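Local coordinates for PHD finger protein 14 (Danio rerio, PDB 7D86), which is a histone reader that binds preferentially to unmodified histone H3, represses PDGFRA expression, and here is represented by its PHD–zinc knuckle–PHD module, at residues L100-V105 against V144-D149; I9-V14 against Y201-S206; K86-G91 against V116-M121; S132-T137 against V159-R164. One frame throughout, in Å; residues are numbered along the deposited sequence.

Interaction 1: residues L100-V105 against V144-D149; sequences LYVPGV and VCISCD. With ZN (zinc ion), chain B.
I146 meets the chain end of helix 96-101 with two branches, which shows how one beta-branched residue can pack against another segment by apolar contact alone, with no hydrogen bond between residues 100-105 and 144-149. Its CG2 methyl faces the Y101 carbonyl, lying 3.4 Å from Y101 O, and also borders the backbone of V102. The CD1 methyl takes a different path, coming to 4.1 Å from Y101 CB. With chi1 at 61°, CG1 stands between the backbone N and the carbonyl carbon while CG2 lies beside the N, and this fork lets the two methyls reach separate spots on the same turn of chain. The P103 and I146 side chains cross at about a right angle, P103 CD lying 4.2 Å from I146 CG2. V102 completes the contact in two directions: its CG2 is 4.3 Å from I146 CG2, whereas its CG1 meets V144 CG1 at 3.8 Å, the two valine side chains approaching at a slant. The Y101 ring leads away from the 144-149 segment, and its hydroxyl is hydrogen-bonded to S169 O. What remains is a largely buried apolar seam linking the C2HC pre-PHD knuckle to the second PHD finger. Further along the strand's chain, C148 SG binds a zinc ion at 2.3 Å together with C153, C185 and H188. V159 of helix 159-164 packs on Y101, V102 and I146 alike, while strand 156-158 pairs with strand 145-147, and A183 of strand 181-183 touches I146.

Interaction 2: residues I9-V14 against Y201-S206; sequences ILICCV and YLALQS. With ZN (zinc ion), chain E.
L204, near the end of the last helix, meets the loop at I11 and C13 through its two terminal methyls, and following it outward shows how a leucine spans neighbouring residues of an irregular chain. CB leaves the helix beside the loop rather than pointing at it. With chi1 at -84°, CG lies beside the backbone N and opposite the carbonyl carbon, and from there the fork opens onto the loop. CD1 rests against the backbone and side chain of C13, 3.7 Å from C13 CB. CD2 turns to I11, lying 3.4 Å from I11 O and 3.7 Å from I11 CB. Beside this fork, I11 sends its own CD1 back to the helix, where it presses on A203 CB at 3.5 Å, closer than ordinary carbon contact. An alanine at L204 would probably open a gap between helix and loop, taking the methyl contacts from C13 CB and I11 CB and leaving mainly I11 CD1 on A203 across this contact. C12, between them, has its CB directed away from the helix, and its SG binds a zinc ion with C15, H37 and C40. That sulfur also accepts a hydrogen bond from V14 N. The contact thus sets the last turn of helix 191-204 against the start of the first PHD finger, with T35 of strand 35-37 hydrogen-bonded to I11 O and Y201 reaching over to helix 159-164.

Interaction 3: residues K86-G91 against V116-M121; sequences KETDAG and VTLTEM
T88 and V116 make a single backbone bridge with the bonding pattern of parallel strands, V116 giving its N to E87 O at 3.1 Å and taking D89 N on its own O at 2.9 Å. The first bond lies in the carbonyl plane of E87, whereas D89 N approaches V116 O nearly end-on, with a C=O...N angle of 161°. Between them T88 CA adds a CA-H...O contact to V116 O, 3.1 Å away, and one carbonyl oxygen is therefore shared by a peptide N-H and a carbon donor. The side chains extend the bridge on several fronts. V116 directs CG2 at the root of the lysine, 4.0 Å from K86 CB; the lysine then bends at chi2, and its NZ ends in a salt bridge with D65 and a hydrogen bond to the Y41 carbonyl. T88 holds CG2 beside the backbone N, which leads this methyl to L118 CD1 at 4.2 Å. Its OG1 is hydrogen-bonded to R92 N. At the outer margin T117 OG1 makes a weak hydrogen bond to D89 OD2, 3.1 Å long. The bridge closes just where T88 starts a type I turn to G91, the link between the two strands of the pre-PHD hairpin. V94 of strand 93-95 touches both T88 and V116, and the chain leaving the bridge passes through T119, the N-cap of helix 120-123. The 116-121 segment therefore runs from the edge of hairpin 85-87/93-95 into that short helix.

Interaction 4: residues S132-T137 against V159-R164; sequences SLCEDT and VTCAQR. With ZN (zinc ion), chain D; EDO (1,2-ethanediol), chain H.
The guanidinium of R164 lies between layers: E135 CG lies over one face, C161 O over the other, and the L133 carbonyl meets its edge. This is one of the two zinc sites of the cross-braced PHD finger, and a loop and a helix both supply ligands to it. C134 SG and C161 SG bind the metal at 2.4 Å and 2.3 Å, with C131 and H158 completing the site. Around the metal, L133 CB packs on C161 CB at 3.9 Å, and the leucine's CD1 reaches on over the helix backbone at A162. The arginine draws the same loop in by polar means. R164 NH2 donates to L133 O at 2.6 Å; the acceptor sits close to the guanidinium plane, and the N-H...O angle is 148°. The bend of the arginine at chi3 (78°) turns the group to lie across E135, whose chain arrives from the opposite direction. E135 OE2 sits above the guanidinium plane in a salt bridge of 2.9 Å to R164 NH1, the two flat groups being inclined by 52°; the glutamate is poorly ordered, so this exposed pairing is probably mobile. A methionine in place of R164 would probably leave the L133 carbonyl without this donor and the E135 carboxylate without its mate, freeing the glutamate to swing. A 1,2-ethanediol, probably from the crystallisation liquor, fills the angle of the loop, taking D136 N on its O2 and E135 N on its O1, the latter bond of 3.0 Å being almost straight.

In the fold
Interaction 1 joins the pre-PHD knuckle to the second PHD finger and interaction 2 brings the C-terminal helix to the first, while interactions 3 and 4 brace their own parts. Interactions 1 and 4, with centres 13 Å apart, meet at V159, whose CG2 is 3.7 Å from I146 CG2; interactions 1 and 3 touch where V105 CG1 meets V116 CG1 at 3.7 Å. Interaction 2 closes a loop that encloses all the others. It joins interaction 4 through a probable hydrogen bond of 2.9 Å from Q163 NE2 to C13 O, and interaction 1 through V14 against L100. Zinc ligands C12, C134, C148 and C161 place three metal sites within this network, in the region required for binding histone H3.

Interaction 1: residues L100-V105 against V144-D149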
loop_
_atom_site.group_PDB
_atom_site.type_symbol
_atom_site.label_atom_id
_atom_site.label_comp_id
_atom_site.label_asym_id
_atom_site.label_seq_id
_atom_site.Cartn_x
_atom_site.Cartn_y
_atom_site.Cartn_z
ATOM N N LEU A 100 3.665 4.640 1.249
ATOM C CA LEU A 100 4.825 4.116 1.968
ATOM C C LEU A 100 5.973 3.766 1.037
ATOM O O LEU A 100 7.133 3.759 1.466
ATOM C CB LEU A 100 4.439 2.878 2.774
ATOM C CG LEU A 100 3.344 3.129 3.812
ATOM C CD1 LEU A 100 2.953 1.834 4.510
ATOM C CD2 LEU A 100 3.832 4.174 4.810
ATOM N N TYR A 101 5.685 3.451 -0.223
ATOM C CA TYR A 101 6.714 2.872 -1.075
ATOM C C TYR A 101 7.147 3.760 -2.226
ATOM O O TYR A 101 8.257 3.579 -2.728
ATOM C CB TYR A 101 6.250 1.512 -1.627
ATOM C CG TYR A 101 6.303 0.421 -0.595
ATOM C CD1 TYR A 101 5.241 0.222 0.287
ATOM C CD2 TYR A 101 7.421 -0.405 -0.478
ATOM C CE1 TYR A 101 5.286 -0.768 1.249
ATOM C CE2 TYR A 101 7.467 -1.408 0.482
ATOM C CZ TYR A 101 6.398 -1.580 1.342
ATOM O OH TYR A 101 6.429 -2.553 2.307
ATOM N N VAL A 102 6.318 4.703 -2.666
ATOM C CA VAL A 102 6.731 5.610 -3.734
ATOM C C VAL A 102 7.740 6.603 -3.163
ATOM O O VAL A 102 7.446 7.299 -2.180
ATOM C CB VAL A 102 5.523 6.319 -4.373
ATOM C CG1 VAL A 102 5.998 7.367 -5.386
ATOM C CG2 VAL A 102 4.602 5.303 -5.053
ATOM N N PRO A 103 8.945 6.686 -3.728
ATOM C CA PRO A 103 9.942 7.636 -3.207
ATOM C C PRO A 103 9.449 9.077 -3.247
ATOM O O PRO A 103 8.696 9.481 -4.133
ATOM C CB PRO A 103 11.144 7.443 -4.142
ATOM C CG PRO A 103 11.000 6.054 -4.685
ATOM C CD PRO A 103 9.501 5.784 -4.752
ATOM N N GLY A 104 9.906 9.865 -2.279
ATOM C CA GLY A 104 9.607 11.280 -2.241
ATOM C C GLY A 104 8.274 11.635 -1.620
ATOM O O GLY A 104 7.919 12.820 -1.585
ATOM N N VAL A 105 7.519 10.656 -1.138
ATOM C CA VAL A 105 6.287 10.904 -0.406
ATOM C C VAL A 105 6.623 10.950 1.081
ATOM O O VAL A 105 7.296 10.054 1.602
ATOM C CB VAL A 105 5.234 9.828 -0.712
ATOM C CG1 VAL A 105 3.944 10.128 0.027
ATOM C CG2 VAL A 105 4.963 9.743 -2.217
ATOM N N VAL A 144 2.407 5.616 -10.797
ATOM C CA VAL A 144 3.837 5.646 -10.536
ATOM C C VAL A 144 4.279 4.241 -10.152
ATOM O O VAL A 144 3.657 3.601 -9.297
ATOM C CB VAL A 144 4.187 6.663 -9.432
ATOM C CG1 VAL A 144 5.674 6.598 -9.084
ATOM C CG2 VAL A 144 3.832 8.071 -9.881
ATOM N N CYS A 145 5.327 3.752 -10.805
ATOM C CA CYS A 145 5.896 2.457 -10.467
ATOM C C CYS A 145 7.054 2.626 -9.499
ATOM O O CYS A 145 7.729 3.659 -9.485
ATOM C CB CYS A 145 6.393 1.730 -11.718
ATOM S SG CYS A 145 5.105 1.082 -12.786
ATOM N N ILE A 146 7.283 1.588 -8.694
ATOM C CA ILE A 146 8.511 1.446 -7.922
ATOM C C ILE A 146 9.323 0.347 -8.582
ATOM O O ILE A 146 8.831 -0.346 -9.479
ATOM C CB ILE A 146 8.245 1.106 -6.446
ATOM C CG1 ILE A 146 7.500 -0.232 -6.361
ATOM C CG2 ILE A 146 7.516 2.255 -5.744
ATOM C CD1 ILE A 146 7.263 -0.710 -4.959
ATOM N N SER A 147 10.548 0.150 -8.118
ATOM C CA SER A 147 11.410 -0.866 -8.694
ATOM C C SER A 147 11.883 -1.837 -7.627
ATOM O O SER A 147 11.790 -1.573 -6.425
ATOM C CB SER A 147 12.623 -0.257 -9.383
ATOM O OG SER A 147 13.515 -1.283 -9.788
ATOM N N CYS A 148 12.414 -2.967 -8.098
ATOM C CA CYS A 148 13.008 -3.943 -7.199
ATOM C C CYS A 148 14.216 -3.329 -6.507
ATOM O O CYS A 148 14.969 -2.554 -7.106
ATOM C CB CYS A 148 13.416 -5.202 -7.977
ATOM S SG CYS A 148 14.379 -6.421 -7.041
ATOM N N ASP A 149 14.412 -3.685 -5.241
ATOM C CA ASP A 149 15.469 -3.090 -4.434
ATOM C C ASP A 149 16.705 -3.972 -4.304
ATOM O O ASP A 149 17.627 -3.615 -3.565
ATOM C CB ASP A 149 14.932 -2.742 -3.048
ATOM C CG ASP A 149 14.069 -1.495 -3.065
ATOM O OD1 ASP A 149 14.479 -0.503 -3.704
ATOM O OD2 ASP A 149 12.975 -1.519 -2.474
HETATM ZN ZN ZN B . 14.809 -7.797 -8.862
#

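Interaction 2: residues I9-V14 against Y201-S206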
loop_
_atom_site.group_PDB
_atom_site.type_symbol
_atom_site.label_atom_id
_atom_site.label_comp_id
_atom_site.label_asym_id
_atom_site.label_seq_id
_atom_site.Cartn_x
_atom_site.Cartn_y
_atom_site.Cartn_z
ATOM N N ILE A 9 -9.052 -14.146 12.955
ATOM C CA ILE A 9 -7.862 -13.562 12.347
ATOM C C ILE A 9 -8.309 -12.651 11.209
ATOM O O ILE A 9 -8.671 -13.123 10.124
ATOM C CB ILE A 9 -6.896 -14.644 11.854
ATOM C CG1 ILE A 9 -6.426 -15.512 13.023
ATOM C CG2 ILE A 9 -5.704 -14.022 11.157
ATOM C CD1 ILE A 9 -5.760 -14.724 14.131
ATOM N N LEU A 10 -8.285 -11.342 11.450
ATOM C CA LEU A 10 -8.403 -10.352 10.390
ATOM C C LEU A 10 -7.012 -10.014 9.851
ATOM O O LEU A 10 -5.992 -10.286 10.487
ATOM C CB LEU A 10 -9.100 -9.086 10.895
ATOM C CG LEU A 10 -10.573 -9.180 11.337
ATOM C CD1 LEU A 10 -11.066 -7.840 11.863
ATOM C CD2 LEU A 10 -11.459 -9.653 10.199
ATOM N N ILE A 11 -6.978 -9.422 8.660
ATOM C CA ILE A 11 -5.727 -9.074 7.995
ATOM C C ILE A 11 -5.698 -7.577 7.740
ATOM O O ILE A 11 -6.675 -7.008 7.245
ATOM C CB ILE A 11 -5.552 -9.844 6.676
ATOM C CG1 ILE A 11 -5.623 -11.346 6.942
ATOM C CG2 ILE A 11 -4.224 -9.448 5.986
ATOM C CD1 ILE A 11 -5.549 -12.196 5.704
ATOM N N CYS A 12 -4.562 -6.950 8.048
ATOM C CA CYS A 12 -4.328 -5.551 7.713
ATOM C C CYS A 12 -4.048 -5.427 6.221
ATOM O O CYS A 12 -3.131 -6.070 5.703
ATOM C CB CYS A 12 -3.152 -4.999 8.513
ATOM S SG CYS A 12 -2.741 -3.314 8.025
ATOM N N CYS A 13 -4.822 -4.593 5.530
ATOM C CA CYS A 13 -4.662 -4.441 4.090
ATOM C C CYS A 13 -3.466 -3.567 3.717
ATOM O O CYS A 13 -3.197 -3.379 2.527
ATOM C CB CYS A 13 -5.934 -3.857 3.483
ATOM S SG CYS A 13 -6.124 -2.112 3.839
ATOM N N VAL A 14 -2.732 -3.042 4.686
ATOM C CA VAL A 14 -1.539 -2.245 4.411
ATOM C C VAL A 14 -0.279 -3.096 4.475
ATOM O O VAL A 14 0.489 -3.150 3.516
ATOM C CB VAL A 14 -1.456 -1.048 5.383
ATOM C CG1 VAL A 14 -0.103 -0.317 5.223
ATOM C CG2 VAL A 14 -2.631 -0.095 5.140
ATOM N N TYR A 201 -3.014 -11.573 1.203
ATOM C CA TYR A 201 -3.657 -10.686 0.242
ATOM C C TYR A 201 -4.931 -11.314 -0.311
ATOM O O TYR A 201 -5.977 -10.662 -0.387
ATOM C CB TYR A 201 -2.690 -10.339 -0.891
ATOM C CG TYR A 201 -3.254 -9.309 -1.843
ATOM C CD1 TYR A 201 -3.060 -7.954 -1.619
ATOM C CD2 TYR A 201 -3.987 -9.690 -2.961
ATOM C CE1 TYR A 201 -3.572 -7.004 -2.485
ATOM C CE2 TYR A 201 -4.510 -8.751 -3.828
ATOM C CZ TYR A 201 -4.299 -7.409 -3.588
ATOM O OH TYR A 201 -4.814 -6.478 -4.454
ATOM N N LEU A 202 -4.862 -12.588 -0.704
ATOM C CA LEU A 202 -6.044 -13.259 -1.238
ATOM C C LEU A 202 -7.163 -13.325 -0.207
ATOM O O LEU A 202 -8.342 -13.175 -0.550
ATOM C CB LEU A 202 -5.679 -14.662 -1.714
ATOM C CG LEU A 202 -4.821 -14.664 -2.980
ATOM C CD1 LEU A 202 -4.223 -16.042 -3.229
ATOM C CD2 LEU A 202 -5.652 -14.207 -4.177
ATOM N N ALA A 203 -6.817 -13.533 1.063
ATOM C CA ALA A 203 -7.838 -13.638 2.093
ATOM C C ALA A 203 -8.535 -12.309 2.370
ATOM O O ALA A 203 -9.626 -12.312 2.956
ATOM C CB ALA A 203 -7.224 -14.197 3.376
ATOM N N LEU A 204 -7.952 -11.182 1.937
ATOM C CA LEU A 204 -8.557 -9.876 2.198
ATOM C C LEU A 204 -9.922 -9.740 1.540
ATOM O O LEU A 204 -10.843 -9.166 2.129
ATOM C CB LEU A 204 -7.648 -8.751 1.708
ATOM C CG LEU A 204 -6.525 -8.267 2.616
ATOM C CD1 LEU A 204 -5.754 -7.166 1.912
ATOM C CD2 LEU A 204 -7.084 -7.781 3.946
ATOM N N GLN A 205 -10.065 -10.233 0.307
ATOM C CA GLN A 205 -11.345 -10.132 -0.389
ATOM C C GLN A 205 -12.472 -10.821 0.373
ATOM O O GLN A 205 -13.638 -10.436 0.218
ATOM C CB GLN A 205 -11.229 -10.720 -1.799
ATOM C CG GLN A 205 -10.436 -9.855 -2.778
ATOM C CD GLN A 205 -8.934 -9.993 -2.612
ATOM O OE1 GLN A 205 -8.431 -11.074 -2.320
ATOM N NE2 GLN A 205 -8.209 -8.894 -2.800
ATOM N N SER A 206 -12.147 -11.811 1.209
ATOM C CA SER A 206 -13.175 -12.532 1.951
ATOM C C SER A 206 -13.837 -11.659 3.010
ATOM O O SER A 206 -14.985 -11.914 3.388
ATOM C CB SER A 206 -12.571 -13.777 2.601
ATOM O OG SER A 206 -11.949 -14.609 1.637
HETATM ZN ZN ZN E . -0.734 -3.292 9.218
#

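Interaction 3: residues K86-G91 against V116-M121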
loop_
_atom_site.group_PDB
_atom_site.type_symbol
_atom_site.label_atom_id
_atom_site.label_comp_id
_atom_site.label_asym_id
_atom_site.label_seq_id
_atom_site.Cartn_x
_atom_site.Cartn_y
_atom_site.Cartn_z
ATOM N N LYS A 86 -5.949 7.422 1.811
ATOM C CA LYS A 86 -5.872 8.700 2.509
ATOM C C LYS A 86 -5.964 9.826 1.490
ATOM O O LYS A 86 -5.544 9.676 0.338
ATOM C CB LYS A 86 -4.554 8.855 3.307
ATOM C CG LYS A 86 -4.443 8.031 4.586
ATOM C CD LYS A 86 -5.146 8.706 5.753
ATOM C CE LYS A 86 -4.772 8.063 7.083
ATOM N NZ LYS A 86 -5.564 8.615 8.218
ATOM N N GLU A 87 -6.473 10.973 1.933
ATOM C CA GLU A 87 -6.629 12.124 1.056
ATOM C C GLU A 87 -5.306 12.869 0.910
ATOM O O GLU A 87 -4.530 12.971 1.864
ATOM C CB GLU A 87 -7.710 13.062 1.609
ATOM C CG GLU A 87 -8.250 14.059 0.602
ATOM C CD GLU A 87 -9.519 14.755 1.094
ATOM O OE1 GLU A 87 -9.763 14.775 2.321
ATOM O OE2 GLU A 87 -10.277 15.270 0.247
ATOM N N THR A 88 -5.046 13.385 -0.293
ATOM C CA THR A 88 -3.866 14.213 -0.524
ATOM C C THR A 88 -4.170 15.675 -0.223
ATOM O O THR A 88 -5.312 16.061 0.041
ATOM C CB THR A 88 -3.355 14.096 -1.960
ATOM O OG1 THR A 88 -4.222 14.822 -2.846
ATOM C CG2 THR A 88 -3.280 12.641 -2.389
ATOM N N ASP A 89 -3.125 16.508 -0.298
ATOM C CA ASP A 89 -3.285 17.944 -0.088
ATOM C C ASP A 89 -4.230 18.558 -1.111
ATOM O O ASP A 89 -5.043 19.420 -0.771
ATOM C CB ASP A 89 -1.927 18.639 -0.156
ATOM C CG ASP A 89 -1.288 18.795 1.197
ATOM O OD1 ASP A 89 -1.886 18.342 2.194
ATOM O OD2 ASP A 89 -0.186 19.379 1.263
ATOM N N ALA A 90 -4.130 18.138 -2.367
ATOM C CA ALA A 90 -4.919 18.721 -3.442
ATOM C C ALA A 90 -6.305 18.109 -3.565
ATOM O O ALA A 90 -6.948 18.281 -4.605
ATOM C CB ALA A 90 -4.173 18.582 -4.770
ATOM N N GLY A 91 -6.774 17.392 -2.546
ATOM C CA GLY A 91 -8.108 16.833 -2.561
ATOM C C GLY A 91 -8.261 15.521 -3.295
ATOM O O GLY A 91 -9.392 15.126 -3.581
ATOM N N VAL A 116 -1.581 13.385 2.782
ATOM C CA VAL A 116 -0.432 13.034 1.962
ATOM C C VAL A 116 -0.083 14.213 1.070
ATOM O O VAL A 116 -0.953 14.787 0.404
ATOM C CB VAL A 116 -0.735 11.776 1.136
ATOM C CG1 VAL A 116 0.500 11.368 0.327
ATOM C CG2 VAL A 116 -1.196 10.647 2.043
ATOM N N THR A 117 1.192 14.588 1.055
ATOM C CA THR A 117 1.681 15.675 0.215
ATOM C C THR A 117 2.469 15.080 -0.942
ATOM O O THR A 117 3.485 14.410 -0.725
ATOM C CB THR A 117 2.557 16.650 1.001
ATOM O OG1 THR A 117 1.821 17.191 2.105
ATOM C CG2 THR A 117 3.009 17.792 0.100
ATOM N N LEU A 118 1.996 15.319 -2.159
ATOM C CA LEU A 118 2.705 14.936 -3.370
ATOM C C LEU A 118 3.396 16.161 -3.958
ATOM O O LEU A 118 2.821 17.253 -4.002
ATOM C CB LEU A 118 1.748 14.327 -4.393
ATOM C CG LEU A 118 0.872 13.183 -3.873
ATOM C CD1 LEU A 118 0.038 12.579 -4.991
ATOM C CD2 LEU A 118 1.722 12.115 -3.200
ATOM N N THR A 119 4.626 15.969 -4.412
ATOM C CA THR A 119 5.463 17.044 -4.919
ATOM C C THR A 119 5.418 17.098 -6.439
ATOM O O THR A 119 4.928 16.186 -7.107
ATOM C CB THR A 119 6.902 16.842 -4.458
ATOM O OG1 THR A 119 7.414 15.657 -5.075
ATOM C CG2 THR A 119 6.949 16.681 -2.950
ATOM N N GLU A 120 5.953 18.193 -6.982
ATOM C CA GLU A 120 6.170 18.273 -8.420
ATOM C C GLU A 120 6.937 17.063 -8.922
ATOM O O GLU A 120 6.652 16.546 -10.006
ATOM C CB GLU A 120 6.938 19.544 -8.780
ATOM C CG GLU A 120 6.245 20.835 -8.461
ATOM C CD GLU A 120 6.887 22.002 -9.182
ATOM O OE1 GLU A 120 6.934 21.972 -10.430
ATOM O OE2 GLU A 120 7.363 22.933 -8.502
ATOM N N MET A 121 7.930 16.610 -8.148
ATOM C CA MET A 121 8.718 15.451 -8.548
ATOM C C MET A 121 7.837 14.214 -8.670
ATOM O O MET A 121 7.911 13.485 -9.665
ATOM C CB MET A 121 9.866 15.228 -7.549
ATOM C CG MET A 121 10.925 16.340 -7.534
ATOM S SD MET A 121 10.504 17.889 -6.680
ATOM C CE MET A 121 10.616 17.425 -4.949
#

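Interaction 4: residues S132-T137 against V159-R164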
loop_
_atom_site.group_PDB
_atom_site.type_symbol
_atom_site.label_atom_id
_atom_site.label_comp_id
_atom_site.label_asym_id
_atom_site.label_seq_id
_atom_site.Cartn_x
_atom_site.Cartn_y
_atom_site.Cartn_z
ATOM N N SER A 132 5.254 -4.129 -14.810
ATOM C CA SER A 132 5.418 -5.473 -15.345
ATOM C C SER A 132 4.476 -6.486 -14.715
ATOM O O SER A 132 4.430 -7.634 -15.174
ATOM C CB SER A 132 6.864 -5.938 -15.144
ATOM O OG SER A 132 7.193 -5.940 -13.762
ATOM N N LEU A 133 3.727 -6.100 -13.683
ATOM C CA LEU A 133 2.862 -7.029 -12.966
ATOM C C LEU A 133 1.374 -6.776 -13.173
ATOM O O LEU A 133 0.562 -7.452 -12.535
ATOM C CB LEU A 133 3.176 -6.975 -11.469
ATOM C CG LEU A 133 4.580 -7.435 -11.097
ATOM C CD1 LEU A 133 4.809 -7.238 -9.609
ATOM C CD2 LEU A 133 4.743 -8.888 -11.490
ATOM N N CYS A 134 0.993 -5.836 -14.034
ATOM C CA CYS A 134 -0.407 -5.435 -14.131
ATOM C C CYS A 134 -1.271 -6.568 -14.683
ATOM O O CYS A 134 -0.927 -7.204 -15.682
ATOM C CB CYS A 134 -0.541 -4.191 -15.013
ATOM S SG CYS A 134 -0.980 -2.666 -14.118
ATOM N N GLU A 135 -2.399 -6.823 -14.019
ATOM C CA GLU A 135 -3.342 -7.815 -14.533
ATOM C C GLU A 135 -4.059 -7.298 -15.772
ATOM O O GLU A 135 -4.351 -8.063 -16.700
ATOM C CB GLU A 135 -4.361 -8.187 -13.455
ATOM C CG GLU A 135 -3.742 -8.627 -12.145
ATOM C CD GLU A 135 -4.741 -8.642 -11.008
ATOM O OE1 GLU A 135 -5.645 -9.502 -11.019
ATOM O OE2 GLU A 135 -4.626 -7.783 -10.107
ATOM N N ASP A 136 -4.345 -6.003 -15.803
ATOM C CA ASP A 136 -5.075 -5.375 -16.894
ATOM C C ASP A 136 -4.098 -4.526 -17.700
ATOM O O ASP A 136 -3.579 -3.523 -17.201
ATOM C CB ASP A 136 -6.224 -4.530 -16.354
ATOM C CG ASP A 136 -7.211 -4.136 -17.427
ATOM O OD1 ASP A 136 -6.787 -3.827 -18.559
ATOM O OD2 ASP A 136 -8.420 -4.139 -17.133
ATOM N N THR A 137 -3.874 -4.926 -18.954
ATOM C CA THR A 137 -2.904 -4.250 -19.813
ATOM C C THR A 137 -3.184 -2.756 -19.939
ATOM O O THR A 137 -2.246 -1.959 -20.060
ATOM C CB THR A 137 -2.897 -4.921 -21.190
ATOM O OG1 THR A 137 -2.415 -6.265 -21.057
ATOM C CG2 THR A 137 -2.014 -4.166 -22.170
ATOM N N VAL A 159 2.901 -0.253 -6.703
ATOM C CA VAL A 159 3.032 -0.717 -5.324
ATOM C C VAL A 159 1.980 -1.772 -5.011
ATOM O O VAL A 159 2.271 -2.788 -4.373
ATOM C CB VAL A 159 2.947 0.463 -4.342
ATOM C CG1 VAL A 159 2.991 -0.051 -2.903
ATOM C CG2 VAL A 159 4.076 1.453 -4.613
ATOM N N THR A 160 0.736 -1.546 -5.447
ATOM C CA THR A 160 -0.334 -2.487 -5.129
ATOM C C THR A 160 -0.247 -3.758 -5.963
ATOM O O THR A 160 -0.682 -4.824 -5.508
ATOM C CB THR A 160 -1.698 -1.822 -5.316
ATOM O OG1 THR A 160 -1.742 -1.151 -6.582
ATOM C CG2 THR A 160 -1.940 -0.805 -4.201
ATOM N N CYS A 161 0.301 -3.668 -7.176
ATOM C CA CYS A 161 0.550 -4.869 -7.959
ATOM C C CYS A 161 1.624 -5.725 -7.301
ATOM O O CYS A 161 1.488 -6.951 -7.213
ATOM C CB CYS A 161 0.941 -4.491 -9.392
ATOM S SG CYS A 161 -0.421 -3.766 -10.387
ATOM N N ALA A 162 2.689 -5.086 -6.806
ATOM C CA ALA A 162 3.694 -5.814 -6.042
ATOM C C ALA A 162 3.105 -6.358 -4.749
ATOM O O ALA A 162 3.436 -7.474 -4.328
ATOM C CB ALA A 162 4.896 -4.904 -5.754
ATOM N N GLN A 163 2.220 -5.590 -4.106
ATOM C CA GLN A 163 1.617 -6.070 -2.866
ATOM C C GLN A 163 0.858 -7.366 -3.110
ATOM O O GLN A 163 0.936 -8.307 -2.310
ATOM C CB GLN A 163 0.680 -5.004 -2.280
ATOM C CG GLN A 163 0.134 -5.359 -0.900
ATOM C CD GLN A 163 -0.948 -4.405 -0.416
ATOM O OE1 GLN A 163 -1.776 -3.934 -1.195
ATOM N NE2 GLN A 163 -0.941 -4.119 0.881
ATOM N N ARG A 164 0.131 -7.429 -4.226
ATOM C CA ARG A 164 -0.666 -8.604 -4.557
ATOM C C ARG A 164 0.214 -9.828 -4.746
ATOM O O ARG A 164 -0.180 -10.948 -4.401
ATOM C CB ARG A 164 -1.486 -8.322 -5.819
ATOM C CG ARG A 164 -2.315 -9.472 -6.329
ATOM C CD ARG A 164 -2.881 -9.175 -7.714
ATOM N NE ARG A 164 -1.858 -9.346 -8.744
ATOM C CZ ARG A 164 -1.410 -8.374 -9.533
ATOM N NH1 ARG A 164 -1.911 -7.151 -9.435
ATOM N NH2 ARG A 164 -0.469 -8.632 -10.432
HETATM ZN ZN ZN D . 0.402 -2.605 -12.211
HETATM C C1 EDO H . -4.302 -4.233 -11.417
HETATM O O1 EDO H . -3.378 -5.321 -11.568
HETATM C C2 EDO H . -4.951 -3.959 -12.767
HETATM O O2 EDO H . -3.918 -3.811 -13.751
#